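2'-deoxycytidine 5'-triphosphate deaminase (PDB 2R9Q) probably catalyses the hydrolytic deamination of dCTP to dUTP, a step in the supply of thymidine nucleotides. Local coordinates at residues 201-206 with 329-334; 263-268 with 311-316; 276-281 with 294-299; 267-272 with 333-338. All coordinates share one frame; numbering follows the deposited sequence.

Interaction 1 of 4, residues 201-206 with 329-334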
loop_
_atom_site.group_PDB
_atom_site.type_symbol
_atom_site.label_atom_id
_atom_site.label_comp_id
_atom_site.label_asym_id
_atom_site.label_seq_id
_atom_site.Cartn_x
_atom_site.Cartn_y
_atom_site.Cartn_z
ATOM N N GLY B 201 36.543 -1.377 -0.416
ATOM C CA GLY B 201 37.153 -0.310 -1.214
ATOM C C GLY B 201 36.922 1.069 -0.615
ATOM O O GLY B 201 36.812 1.195 0.594
ATOM N N ILE B 202 36.816 2.103 -1.448
ATOM C CA ILE B 202 36.598 3.473 -0.940
ATOM C C ILE B 202 35.121 3.711 -0.546
ATOM O O ILE B 202 34.216 3.282 -1.236
ATOM C CB ILE B 202 37.213 4.588 -1.875
ATOM C CG1 ILE B 202 36.207 5.178 -2.879
ATOM C CG2 ILE B 202 38.483 4.080 -2.599
ATOM C CD1 ILE B 202 35.627 6.506 -2.443
ATOM N N ALA B 203 34.899 4.359 0.595
ATOM C CA ALA B 203 33.562 4.523 1.163
ATOM C C ALA B 203 32.874 5.788 0.653
ATOM O O ALA B 203 33.492 6.832 0.474
ATOM C CB ALA B 203 33.603 4.502 2.706
ATOM N N LEU B 204 31.586 5.666 0.391
ATOM C CA LEU B 204 30.795 6.767 -0.116
ATOM C C LEU B 204 29.772 7.189 0.934
ATOM O O LEU B 204 29.062 6.366 1.498
ATOM C CB LEU B 204 30.140 6.391 -1.456
ATOM C CG LEU B 204 31.126 6.197 -2.643
ATOM C CD1 LEU B 204 30.506 5.476 -3.807
ATOM C CD2 LEU B 204 31.738 7.478 -3.114
ATOM N N SER B 205 29.712 8.482 1.201
ATOM C CA SER B 205 28.798 9.013 2.184
ATOM C C SER B 205 27.809 9.975 1.520
ATOM O O SER B 205 28.048 10.466 0.431
ATOM C CB SER B 205 29.566 9.687 3.329
ATOM O OG SER B 205 30.351 10.745 2.847
ATOM N N ILE B 206 26.693 10.218 2.205
ATOM C CA ILE B 206 25.579 10.950 1.623
ATOM C C ILE B 206 25.662 12.453 1.886
ATOM O O ILE B 206 25.928 12.873 2.993
ATOM C CB ILE B 206 24.190 10.346 2.072
ATOM C CG1 ILE B 206 23.121 10.639 1.018
ATOM C CG2 ILE B 206 23.792 10.811 3.452
ATOM C CD1 ILE B 206 23.194 9.674 -0.169
ATOM N N GLY B 329 26.669 12.845 5.776
ATOM C CA GLY B 329 27.897 12.142 6.145
ATOM C C GLY B 329 27.730 10.664 6.431
ATOM O O GLY B 329 28.703 9.960 6.558
ATOM N N GLN B 330 26.501 10.176 6.519
ATOM C CA GLN B 330 26.269 8.743 6.696
ATOM C C GLN B 330 26.862 7.965 5.521
ATOM O O GLN B 330 26.575 8.276 4.352
ATOM C CB GLN B 330 24.783 8.483 6.800
ATOM C CG GLN B 330 24.340 7.029 6.719
ATOM C CD GLN B 330 24.741 6.220 7.913
ATOM O OE1 GLN B 330 24.431 6.572 9.035
ATOM N NE2 GLN B 330 25.406 5.104 7.673
ATOM N N ILE B 331 27.666 6.943 5.844
ATOM C CA ILE B 331 28.160 5.994 4.837
ATOM C C ILE B 331 27.071 5.076 4.264
ATOM O O ILE B 331 26.316 4.451 5.007
ATOM C CB ILE B 331 29.329 5.129 5.359
ATOM C CG1 ILE B 331 30.533 6.031 5.687
ATOM C CG2 ILE B 331 29.708 4.052 4.322
ATOM C CD1 ILE B 331 31.599 5.362 6.547
ATOM N N VAL B 332 27.012 5.008 2.931
ATOM C CA VAL B 332 25.920 4.328 2.216
ATOM C C VAL B 332 26.365 3.248 1.227
ATOM O O VAL B 332 25.583 2.378 0.832
ATOM C CB VAL B 332 24.974 5.346 1.517
ATOM C CG1 VAL B 332 24.429 6.352 2.550
ATOM C CG2 VAL B 332 25.661 6.041 0.312
ATOM N N GLY B 333 27.622 3.307 0.840
ATOM C CA GLY B 333 28.206 2.302 -0.015
ATOM C C GLY B 333 29.721 2.288 -0.058
ATOM O O GLY B 333 30.413 3.105 0.561
ATOM N N ARG B 334 30.216 1.372 -0.860
ATOM C CA ARG B 334 31.617 1.101 -0.971
ATOM C C ARG B 334 31.965 0.864 -2.492
ATOM O O ARG B 334 31.425 -0.027 -3.149
ATOM C CB ARG B 334 31.841 -0.052 0.007
ATOM C CG ARG B 334 33.043 -0.872 -0.084
ATOM C CD ARG B 334 32.810 -2.154 0.769
ATOM N NE ARG B 334 31.811 -3.130 0.254
ATOM C CZ ARG B 334 32.082 -4.189 -0.526
ATOM N NH1 ARG B 334 33.315 -4.422 -0.966
ATOM N NH2 ARG B 334 31.113 -5.016 -0.902
#

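Interaction 2 of 4, residues 263-268 with 311-316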
loop_
_atom_site.group_PDB
_atom_site.type_symbol
_atom_site.label_atom_id
_atom_site.label_comp_id
_atom_site.label_asym_id
_atom_site.label_seq_id
_atom_site.Cartn_x
_atom_site.Cartn_y
_atom_site.Cartn_z
ATOM N N LEU B 263 19.669 10.478 -4.762
ATOM C CA LEU B 263 20.502 11.269 -3.899
ATOM C C LEU B 263 21.947 11.255 -4.376
ATOM O O LEU B 263 22.317 10.509 -5.293
ATOM C CB LEU B 263 20.380 10.763 -2.453
ATOM C CG LEU B 263 19.003 10.839 -1.786
ATOM C CD1 LEU B 263 19.045 10.069 -0.486
ATOM C CD2 LEU B 263 18.563 12.294 -1.581
ATOM N N VAL B 264 22.762 12.106 -3.753
ATOM C CA VAL B 264 24.149 12.302 -4.173
ATOM C C VAL B 264 25.195 12.099 -3.044
ATOM O O VAL B 264 24.996 12.476 -1.897
ATOM C CB VAL B 264 24.330 13.658 -5.018
ATOM C CG1 VAL B 264 23.315 14.689 -4.643
ATOM C CG2 VAL B 264 25.734 14.203 -4.921
ATOM N N SER B 265 26.290 11.450 -3.415
ATOM C CA SER B 265 27.460 11.291 -2.564
ATOM C C SER B 265 28.179 12.614 -2.241
ATOM O O SER B 265 28.234 13.515 -3.067
ATOM C CB SER B 265 28.450 10.302 -3.208
ATOM O OG SER B 265 29.199 10.867 -4.264
ATOM N N ARG B 266 28.738 12.716 -1.041
ATOM C CA ARG B 266 29.617 13.848 -0.713
ATOM C C ARG B 266 30.921 13.750 -1.503
ATOM O O ARG B 266 31.404 14.752 -2.027
ATOM C CB ARG B 266 29.947 13.895 0.775
ATOM C CG ARG B 266 28.771 14.183 1.669
ATOM C CD ARG B 266 29.224 14.571 3.062
ATOM N NE ARG B 266 30.162 13.586 3.546
ATOM C CZ ARG B 266 31.233 13.839 4.287
ATOM N NH1 ARG B 266 31.557 15.077 4.673
ATOM N NH2 ARG B 266 32.000 12.827 4.634
ATOM N N GLU B 267 31.465 12.539 -1.610
ATOM C CA GLU B 267 32.717 12.319 -2.325
ATOM C C GLU B 267 32.604 12.472 -3.845
ATOM O O GLU B 267 31.706 11.922 -4.482
ATOM C CB GLU B 267 33.314 10.962 -1.986
ATOM C CG GLU B 267 33.571 10.769 -0.521
ATOM C CD GLU B 267 32.351 10.342 0.259
ATOM O OE1 GLU B 267 31.311 10.061 -0.387
ATOM O OE2 GLU B 267 32.435 10.280 1.520
ATOM N N ALA B 268 33.520 13.276 -4.392
ATOM C CA ALA B 268 33.779 13.370 -5.821
ATOM C C ALA B 268 34.807 12.270 -6.119
ATOM O O ALA B 268 35.923 12.313 -5.616
ATOM C CB ALA B 268 34.321 14.748 -6.180
ATOM N N SER B 311 33.951 12.966 -10.061
ATOM C CA SER B 311 32.512 13.259 -10.121
ATOM C C SER B 311 31.815 12.664 -8.909
ATOM O O SER B 311 32.227 11.659 -8.365
ATOM C CB SER B 311 31.915 12.710 -11.424
ATOM O OG SER B 311 30.505 12.840 -11.455
ATOM N N ARG B 312 30.748 13.300 -8.479
ATOM C CA ARG B 312 29.913 12.697 -7.461
ATOM C C ARG B 312 29.163 11.495 -8.028
ATOM O O ARG B 312 28.866 11.442 -9.218
ATOM C CB ARG B 312 28.945 13.710 -6.859
ATOM C CG ARG B 312 29.622 14.681 -5.930
ATOM C CD ARG B 312 29.019 16.038 -6.048
ATOM N NE ARG B 312 29.720 16.987 -5.184
ATOM C CZ ARG B 312 29.525 17.121 -3.882
ATOM N NH1 ARG B 312 28.653 16.367 -3.227
ATOM N NH2 ARG B 312 30.208 18.024 -3.235
ATOM N N ALA B 313 28.951 10.501 -7.171
ATOM C CA ALA B 313 28.071 9.404 -7.497
ATOM C C ALA B 313 26.618 9.727 -7.085
ATOM O O ALA B 313 26.346 10.195 -5.964
ATOM C CB ALA B 313 28.556 8.127 -6.882
ATOM N N VAL B 314 25.702 9.503 -8.031
ATOM C CA VAL B 314 24.270 9.631 -7.811
ATOM C C VAL B 314 23.791 8.277 -7.326
ATOM O O VAL B 314 24.110 7.289 -7.925
ATOM C CB VAL B 314 23.537 9.995 -9.083
ATOM C CG1 VAL B 314 22.049 10.157 -8.816
ATOM C CG2 VAL B 314 24.158 11.218 -9.701
ATOM N N LEU B 315 23.057 8.258 -6.217
ATOM C CA LEU B 315 22.702 7.029 -5.499
ATOM C C LEU B 315 21.185 6.886 -5.394
ATOM O O LEU B 315 20.488 7.848 -5.104
ATOM C CB LEU B 315 23.288 7.067 -4.069
ATOM C CG LEU B 315 24.803 7.305 -3.919
ATOM C CD1 LEU B 315 25.131 8.027 -2.590
ATOM C CD2 LEU B 315 25.632 6.023 -4.075
ATOM N N GLU B 316 20.677 5.683 -5.630
ATOM C CA GLU B 316 19.287 5.392 -5.314
ATOM C C GLU B 316 19.230 4.707 -3.945
ATOM O O GLU B 316 19.734 3.616 -3.766
ATOM C CB GLU B 316 18.569 4.575 -6.409
ATOM C CG GLU B 316 18.456 5.275 -7.781
ATOM C CD GLU B 316 19.728 5.153 -8.585
ATOM O OE1 GLU B 316 20.257 4.027 -8.661
ATOM O OE2 GLU B 316 20.217 6.176 -9.111
#

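Interaction 3 of 4, residues 276-281 with 294-299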
loop_
_atom_site.group_PDB
_atom_site.type_symbol
_atom_site.label_atom_id
_atom_site.label_comp_id
_atom_site.label_asym_id
_atom_site.label_seq_id
_atom_site.Cartn_x
_atom_site.Cartn_y
_atom_site.Cartn_z
ATOM N N ALA B 276 38.382 -0.446 -13.589
ATOM C CA ALA B 276 36.948 -0.287 -13.517
ATOM C C ALA B 276 36.563 -0.356 -12.034
ATOM O O ALA B 276 37.364 -0.777 -11.196
ATOM C CB ALA B 276 36.251 -1.370 -14.337
ATOM N N ALA B 277 35.353 0.115 -11.720
ATOM C CA ALA B 277 34.764 -0.011 -10.379
ATOM C C ALA B 277 33.325 -0.583 -10.381
ATOM O O ALA B 277 32.653 -0.688 -11.410
ATOM C CB ALA B 277 34.808 1.324 -9.644
ATOM N N GLU B 278 32.886 -0.965 -9.189
ATOM C CA GLU B 278 31.543 -1.398 -8.942
ATOM C C GLU B 278 31.114 -0.852 -7.592
ATOM O O GLU B 278 31.865 -0.904 -6.623
ATOM C CB GLU B 278 31.448 -2.915 -8.981
ATOM C CG GLU B 278 30.041 -3.473 -8.992
ATOM C CD GLU B 278 29.996 -4.986 -9.237
ATOM O OE1 GLU B 278 31.045 -5.652 -9.395
ATOM O OE2 GLU B 278 28.892 -5.527 -9.292
ATOM N N MET B 279 29.904 -0.297 -7.571
ATOM C CA MET B 279 29.300 0.253 -6.377
ATOM C C MET B 279 28.721 -0.924 -5.590
ATOM O O MET B 279 28.113 -1.806 -6.181
ATOM C CB MET B 279 28.185 1.233 -6.791
ATOM C CG MET B 279 28.252 2.620 -6.153
ATOM S SD MET B 279 27.831 2.617 -4.411
ATOM C CE MET B 279 29.451 2.690 -3.672
ATOM N N THR B 280 28.943 -0.950 -4.280
ATOM C CA THR B 280 28.379 -1.991 -3.410
ATOM C C THR B 280 27.627 -1.362 -2.214
ATOM O O THR B 280 27.978 -0.278 -1.778
ATOM C CB THR B 280 29.468 -2.966 -2.878
ATOM O OG1 THR B 280 30.461 -2.226 -2.149
ATOM C CG2 THR B 280 30.132 -3.722 -4.024
ATOM N N PRO B 281 26.555 -2.023 -1.731
ATOM C CA PRO B 281 25.951 -1.675 -0.453
ATOM C C PRO B 281 26.894 -1.779 0.740
ATOM O O PRO B 281 27.732 -2.683 0.793
ATOM C CB PRO B 281 24.815 -2.689 -0.315
ATOM C CG PRO B 281 24.483 -3.060 -1.696
ATOM C CD PRO B 281 25.780 -3.082 -2.407
ATOM N N ALA B 294 22.921 -0.469 -7.528
ATOM C CA ALA B 294 24.381 -0.326 -7.572
ATOM C C ALA B 294 24.836 -0.912 -8.896
ATOM O O ALA B 294 24.284 -1.904 -9.386
ATOM C CB ALA B 294 25.075 -1.041 -6.372
ATOM N N GLY B 295 25.789 -0.242 -9.509
ATOM C CA GLY B 295 26.181 -0.604 -10.842
ATOM C C GLY B 295 27.656 -0.506 -11.114
ATOM O O GLY B 295 28.506 -0.370 -10.211
ATOM N N PHE B 296 27.936 -0.603 -12.401
ATOM C CA PHE B 296 29.295 -0.530 -12.906
ATOM C C PHE B 296 29.697 0.934 -13.130
ATOM O O PHE B 296 28.903 1.730 -13.540
ATOM C CB PHE B 296 29.406 -1.344 -14.194
ATOM C CG PHE B 296 29.233 -2.819 -13.999
ATOM C CD1 PHE B 296 29.888 -3.493 -12.963
ATOM C CD2 PHE B 296 28.434 -3.557 -14.867
ATOM C CE1 PHE B 296 29.752 -4.872 -12.822
ATOM C CE2 PHE B 296 28.283 -4.920 -14.718
ATOM C CZ PHE B 296 28.939 -5.579 -13.691
ATOM N N PHE B 297 30.933 1.251 -12.766
ATOM C CA PHE B 297 31.611 2.488 -13.120
ATOM C C PHE B 297 32.636 2.166 -14.194
ATOM O O PHE B 297 33.364 1.189 -14.090
ATOM C CB PHE B 297 32.307 3.070 -11.888
ATOM C CG PHE B 297 31.376 3.727 -10.944
ATOM C CD1 PHE B 297 31.422 5.085 -10.746
ATOM C CD2 PHE B 297 30.412 2.989 -10.265
ATOM C CE1 PHE B 297 30.534 5.688 -9.860
ATOM C CE2 PHE B 297 29.536 3.586 -9.413
ATOM C CZ PHE B 297 29.602 4.929 -9.195
ATOM N N ASP B 298 32.681 2.987 -15.228
ATOM C CA ASP B 298 33.630 2.783 -16.327
ATOM C C ASP B 298 34.969 3.455 -16.070
ATOM O O ASP B 298 35.017 4.488 -15.424
ATOM C CB ASP B 298 33.077 3.328 -17.655
ATOM C CG ASP B 298 32.091 2.380 -18.336
ATOM O OD1 ASP B 298 32.392 1.144 -18.470
ATOM O OD2 ASP B 298 31.026 2.909 -18.756
ATOM N N PRO B 299 36.050 2.879 -16.622
ATOM C CA PRO B 299 37.329 3.583 -16.706
ATOM C C PRO B 299 37.124 4.965 -17.257
ATOM O O PRO B 299 36.408 5.121 -18.238
ATOM C CB PRO B 299 38.147 2.739 -17.697
ATOM C CG PRO B 299 37.522 1.426 -17.727
ATOM C CD PRO B 299 36.132 1.527 -17.200
#

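Interaction 4 of 4, residues 267-272 with 333-338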
loop_
_atom_site.group_PDB
_atom_site.type_symbol
_atom_site.label_atom_id
_atom_site.label_comp_id
_atom_site.label_asym_id
_atom_site.label_seq_id
_atom_site.Cartn_x
_atom_site.Cartn_y
_atom_site.Cartn_z
ATOM N N GLU B 267 31.465 12.539 -1.610
ATOM C CA GLU B 267 32.717 12.319 -2.325
ATOM C C GLU B 267 32.604 12.472 -3.845
ATOM O O GLU B 267 31.706 11.922 -4.482
ATOM C CB GLU B 267 33.314 10.962 -1.986
ATOM C CG GLU B 267 33.571 10.769 -0.521
ATOM C CD GLU B 267 32.351 10.342 0.259
ATOM O OE1 GLU B 267 31.311 10.061 -0.387
ATOM O OE2 GLU B 267 32.435 10.280 1.520
ATOM N N ALA B 268 33.520 13.276 -4.392
ATOM C CA ALA B 268 33.779 13.370 -5.821
ATOM C C ALA B 268 34.807 12.270 -6.119
ATOM O O ALA B 268 35.923 12.313 -5.616
ATOM C CB ALA B 268 34.321 14.748 -6.180
ATOM N N VAL B 269 34.421 11.296 -6.937
ATOM C CA VAL B 269 35.211 10.087 -7.170
ATOM C C VAL B 269 35.762 9.975 -8.624
ATOM O O VAL B 269 35.187 10.508 -9.571
ATOM C CB VAL B 269 34.409 8.798 -6.648
ATOM C CG1 VAL B 269 33.297 8.312 -7.614
ATOM C CG2 VAL B 269 35.358 7.682 -6.337
ATOM N N HIS B 270 36.908 9.315 -8.779
ATOM C CA HIS B 270 37.565 9.113 -10.080
ATOM C C HIS B 270 37.987 7.636 -10.214
ATOM O O HIS B 270 38.491 7.027 -9.264
ATOM C CB HIS B 270 38.731 10.095 -10.211
ATOM C CG HIS B 270 39.707 9.816 -11.324
ATOM N ND1 HIS B 270 39.337 9.741 -12.653
ATOM C CD2 HIS B 270 41.053 9.669 -11.306
ATOM C CE1 HIS B 270 40.409 9.536 -13.398
ATOM N NE2 HIS B 270 41.462 9.499 -12.602
ATOM N N VAL B 271 37.680 7.062 -11.382
ATOM C CA VAL B 271 38.131 5.726 -11.795
ATOM C C VAL B 271 39.158 5.910 -12.945
ATOM O O VAL B 271 38.796 6.298 -14.051
ATOM C CB VAL B 271 36.961 4.822 -12.233
ATOM C CG1 VAL B 271 37.441 3.423 -12.452
ATOM C CG2 VAL B 271 35.843 4.818 -11.194
ATOM N N PRO B 272 40.461 5.703 -12.653
ATOM C CA PRO B 272 41.519 5.753 -13.671
ATOM C C PRO B 272 41.294 4.781 -14.832
ATOM O O PRO B 272 40.677 3.736 -14.634
ATOM C CB PRO B 272 42.767 5.363 -12.882
ATOM C CG PRO B 272 42.458 5.758 -11.463
ATOM C CD PRO B 272 41.023 5.483 -11.307
ATOM N N GLY B 333 27.622 3.307 0.840
ATOM C CA GLY B 333 28.206 2.302 -0.015
ATOM C C GLY B 333 29.721 2.288 -0.058
ATOM O O GLY B 333 30.413 3.105 0.561
ATOM N N ARG B 334 30.216 1.372 -0.860
ATOM C CA ARG B 334 31.617 1.101 -0.971
ATOM C C ARG B 334 31.965 0.864 -2.492
ATOM O O ARG B 334 31.425 -0.027 -3.149
ATOM C CB ARG B 334 31.841 -0.052 0.007
ATOM C CG ARG B 334 33.043 -0.872 -0.084
ATOM C CD ARG B 334 32.810 -2.154 0.769
ATOM N NE ARG B 334 31.811 -3.130 0.254
ATOM C CZ ARG B 334 32.082 -4.189 -0.526
ATOM N NH1 ARG B 334 33.315 -4.422 -0.966
ATOM N NH2 ARG B 334 31.113 -5.016 -0.902
ATOM N N LEU B 335 32.783 1.752 -3.058
ATOM C CA LEU B 335 33.235 1.634 -4.436
ATOM C C LEU B 335 34.460 0.724 -4.494
ATOM O O LEU B 335 35.516 1.055 -3.969
ATOM C CB LEU B 335 33.549 2.990 -5.022
ATOM C CG LEU B 335 33.644 3.135 -6.540
ATOM C CD1 LEU B 335 32.331 2.735 -7.257
ATOM C CD2 LEU B 335 34.083 4.571 -6.898
ATOM N N VAL B 336 34.273 -0.436 -5.120
ATOM C CA VAL B 336 35.286 -1.479 -5.229
ATOM C C VAL B 336 35.984 -1.443 -6.614
ATOM O O VAL B 336 35.329 -1.431 -7.644
ATOM C CB VAL B 336 34.668 -2.845 -4.971
ATOM C CG1 VAL B 336 35.648 -3.940 -5.294
ATOM C CG2 VAL B 336 34.184 -2.944 -3.518
ATOM N N TYR B 337 37.317 -1.427 -6.600
ATOM C CA TYR B 337 38.127 -1.278 -7.801
ATOM C C TYR B 337 38.639 -2.640 -8.296
ATOM O O TYR B 337 38.900 -3.548 -7.515
ATOM C CB TYR B 337 39.291 -0.316 -7.553
ATOM C CG TYR B 337 38.874 1.131 -7.431
ATOM C CD1 TYR B 337 38.959 1.991 -8.505
ATOM C CD2 TYR B 337 38.383 1.640 -6.231
ATOM C CE1 TYR B 337 38.557 3.306 -8.405
ATOM C CE2 TYR B 337 37.979 2.971 -6.124
ATOM C CZ TYR B 337 38.078 3.804 -7.210
ATOM O OH TYR B 337 37.694 5.135 -7.111
ATOM N N GLU B 338 38.767 -2.752 -9.609
ATOM C CA GLU B 338 39.227 -3.950 -10.256
ATOM C C GLU B 338 40.090 -3.540 -11.464
ATOM O O GLU B 338 39.798 -2.540 -12.140
ATOM C CB GLU B 338 38.008 -4.779 -10.672
ATOM C CG GLU B 338 38.293 -6.209 -11.081
ATOM C CD GLU B 338 37.051 -7.008 -11.473
ATOM O OE1 GLU B 338 35.896 -6.534 -11.241
ATOM O OE2 GLU B 338 37.245 -8.123 -12.013
#

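Interaction 1 of 4, residues 201-206 with 329-334
Leu204 meets Val332 and Gly333 at a classic beta bulge, where two residues of the later strand face one residue of the earlier. The carbonyl oxygen of Leu204 takes a straight bond from Val332 N (N to O 2.8 Å, 175° at the hydrogen) and a second, weak one from Gly333 N. In return Leu204 N donates to Gly333 O at 2.8 Å. Beyond the bulge the pairing resumes one residue out of step: Ile206 N reaches Gln330 O at 2.9 Å, and Gly329 N closes the ladder on Ile206 O, also at 2.9 Å. Between these bonds Ser205 faces Ile331, their CA atoms only 4.1 Å apart.

Ile206 CB packs against Val332 CG1 (4.0 Å), while on the face shared by Ala203 and Ile331 the methyl CB of the first lies 4.2 Å from CG2 of the second. Gln330, its chain bent at chi2 (69°), turns its amide back along its own strand, and NE2 donates to Ile331 O at 2.9 Å with that oxygen almost in the amide plane.

Further out, Ser205 OG is hydrogen-bonded to Glu267 and Arg266, and Val332 leans on Phe289 and Val291. Strand 202-205 is an outermost strand of its four-stranded antiparallel sheet within the chain, and this ladder joins it to strand 331-339. Chemically, one strong donor and one weak one converge on Leu204 O at the bulge, so the change of register is accommodated while this buried residue's carbonyl remains hydrogen-bonded.

Interaction 2 of 4, residues 263-268 with 311-316
An antiparallel strand pair that ends at a corner in one of its strands is the element at work here: strand 263-265 runs beside 311-316 until the backbone turns at Arg266 and Glu267. Before the corner the ladder is regular. Leu263 and Leu315 form a hydrogen-bonded pair, with Leu263 N to Leu315 O at 2.8 Å and the return bond from Leu315 N to Leu263 O, and Val264 faces Val314 as a non-hydrogen-bonded pair. Ser265 N then donates to Ala313 O at 2.8 Å, almost straight at 176°.

At the corner a side chain takes over the role of the backbone. The hydroxyl of Ser265, set between its backbone N and carbonyl carbon (chi1 77°), accepts from Ala313 N at 2.9 Å and donates to Glu267 O at 2.7 Å, arriving in that carbonyl's plane on a lone pair. One OG thus spans the turn and serves both segments.

The Arg312 side chain runs by Val264 to the corner. Its aliphatic part crosses the valine at a slant, Arg312 CB being 3.8 Å from Val264 CG2, and a bend at chi2 brings the guanidinium to the corner carbonyls. NH1 makes a weak bond to Ser265 O at 2.9 Å, while Arg266 O sits over one guanidinium face, offset toward the rim; the stronger partner of NH1 is Asp207, through a salt bridge.

A bound peptide lies against Val264, Ser311 and Val314, and its backbone is hydrogen-bonded to Ser311 OG. The ladder belongs to the antiparallel sheet in which strand 261-269, broken by this corner, pairs with strand 311-319, consistent with the beta-rich architecture of the dUTPase clan.

Interaction 3 of 4, residues 276-281 with 294-299
Three backbone hydrogen bonds tie 276-281 to 294-299. Ala277 and Phe297 exchange two of them: Phe297 N to Ala277 O at 2.9 Å, and the longer Ala277 N to Phe297 O at 3.3 Å. Met279 N makes the third, reaching Gly295 O at 3.0 Å and nearly straight (173°).

Glu278 and Phe296, a non-hydrogen-bonded pair, extend side by side in the same direction. The carboxylate carbon CD of Glu278 comes within 3.6 Å of Phe296 CE1, and the carboxylate plane is turned 57° from that of the Phe296 ring, while OE2 is held by Asn111. On the other face Phe297 CB touches Ala277 CB at 3.8 Å. Met279, bent at chi2 and chi3, runs alongside the Phe297 side chain and sets CG 3.6 Å from Phe297 CE2.

Arg167, on strand 162-170 of the N-terminal family region, donates to the carbonyls of both Ala277 and Phe297, and Phe296 packs on Gln165 and Ser109 of that region. Strand 296-297 is an outermost strand of the sheet within this chain, and strand 275-281 lies between it and strand 331-339.

Interaction 4 of 4, residues 267-272 with 333-338
Tyr337 and Leu335 point from strand 331-339 toward the segment 267-272, and each meets it in a different manner. Val269 and Leu335 reach toward each other tip to tip, with CG2 of the valine 3.4 Å from CD2 of the leucine, tighter than an ordinary van der Waals contact. Leu335 gets there by holding CG opposite its backbone N (chi1 -162°), which sends the branched end out across the gap.

The tyrosine instead slides past Val269 in the opposite direction, its OH passing 3.5 Å from Val269 CG2 on the way to the backbone. There it donates to His270 O at 3.0 Å. The acceptor lies in the plane of the Tyr337 ring, at its edge, whereas the hydroxyl stands above the plane of the carbonyl, 40° out of it.

The Val271 and Tyr337 side chains cross at a slant, Val271 CG2 being 4.2 Å from Tyr337 CE1, and Pro272 CD lies 4.4 Å from the same ring carbon. Ile202 packs on Val269, Leu335 and Tyr337, and Leu189 covers the tyrosine further. His270 itself turns away and gives ND1 a partner in Phe301 O.

All six touching residues are buried, and Val271 CA and Tyr337 CA, the nearest such pair, are 8.1 Å apart, so the two backbones are joined by side chains. The contact fills the interior between the sheet holding 331-339 and the segment that follows the corner, consistent with the layered beta architecture of dUTPase-related domains, here with a buried tyrosine hydroxyl satisfied by a main-chain carbonyl.

Strand 331-339 links interactions 1, 3 and 4: interactions 1 and 4 share Gly333 and Arg334, and interaction 3 adds the neighbouring strand on its other side, where Thr280 OG1 lies 2.6 Å from Arg334 O. Interaction 2 belongs to a second sheet, reached through Ser205 OG, 2.5 Å from Glu267 OE2, and through Ser205 O, 2.8 Å from Arg266 N. The corner of interaction 2 leads directly into interaction 4, the two sharing Glu267 and Ala268. Interactions 3 and 4 have centres about 7 Å apart, whereas those of 1 and 3 are about 13 Å apart. Among the four, interaction 2 borders the bound peptide.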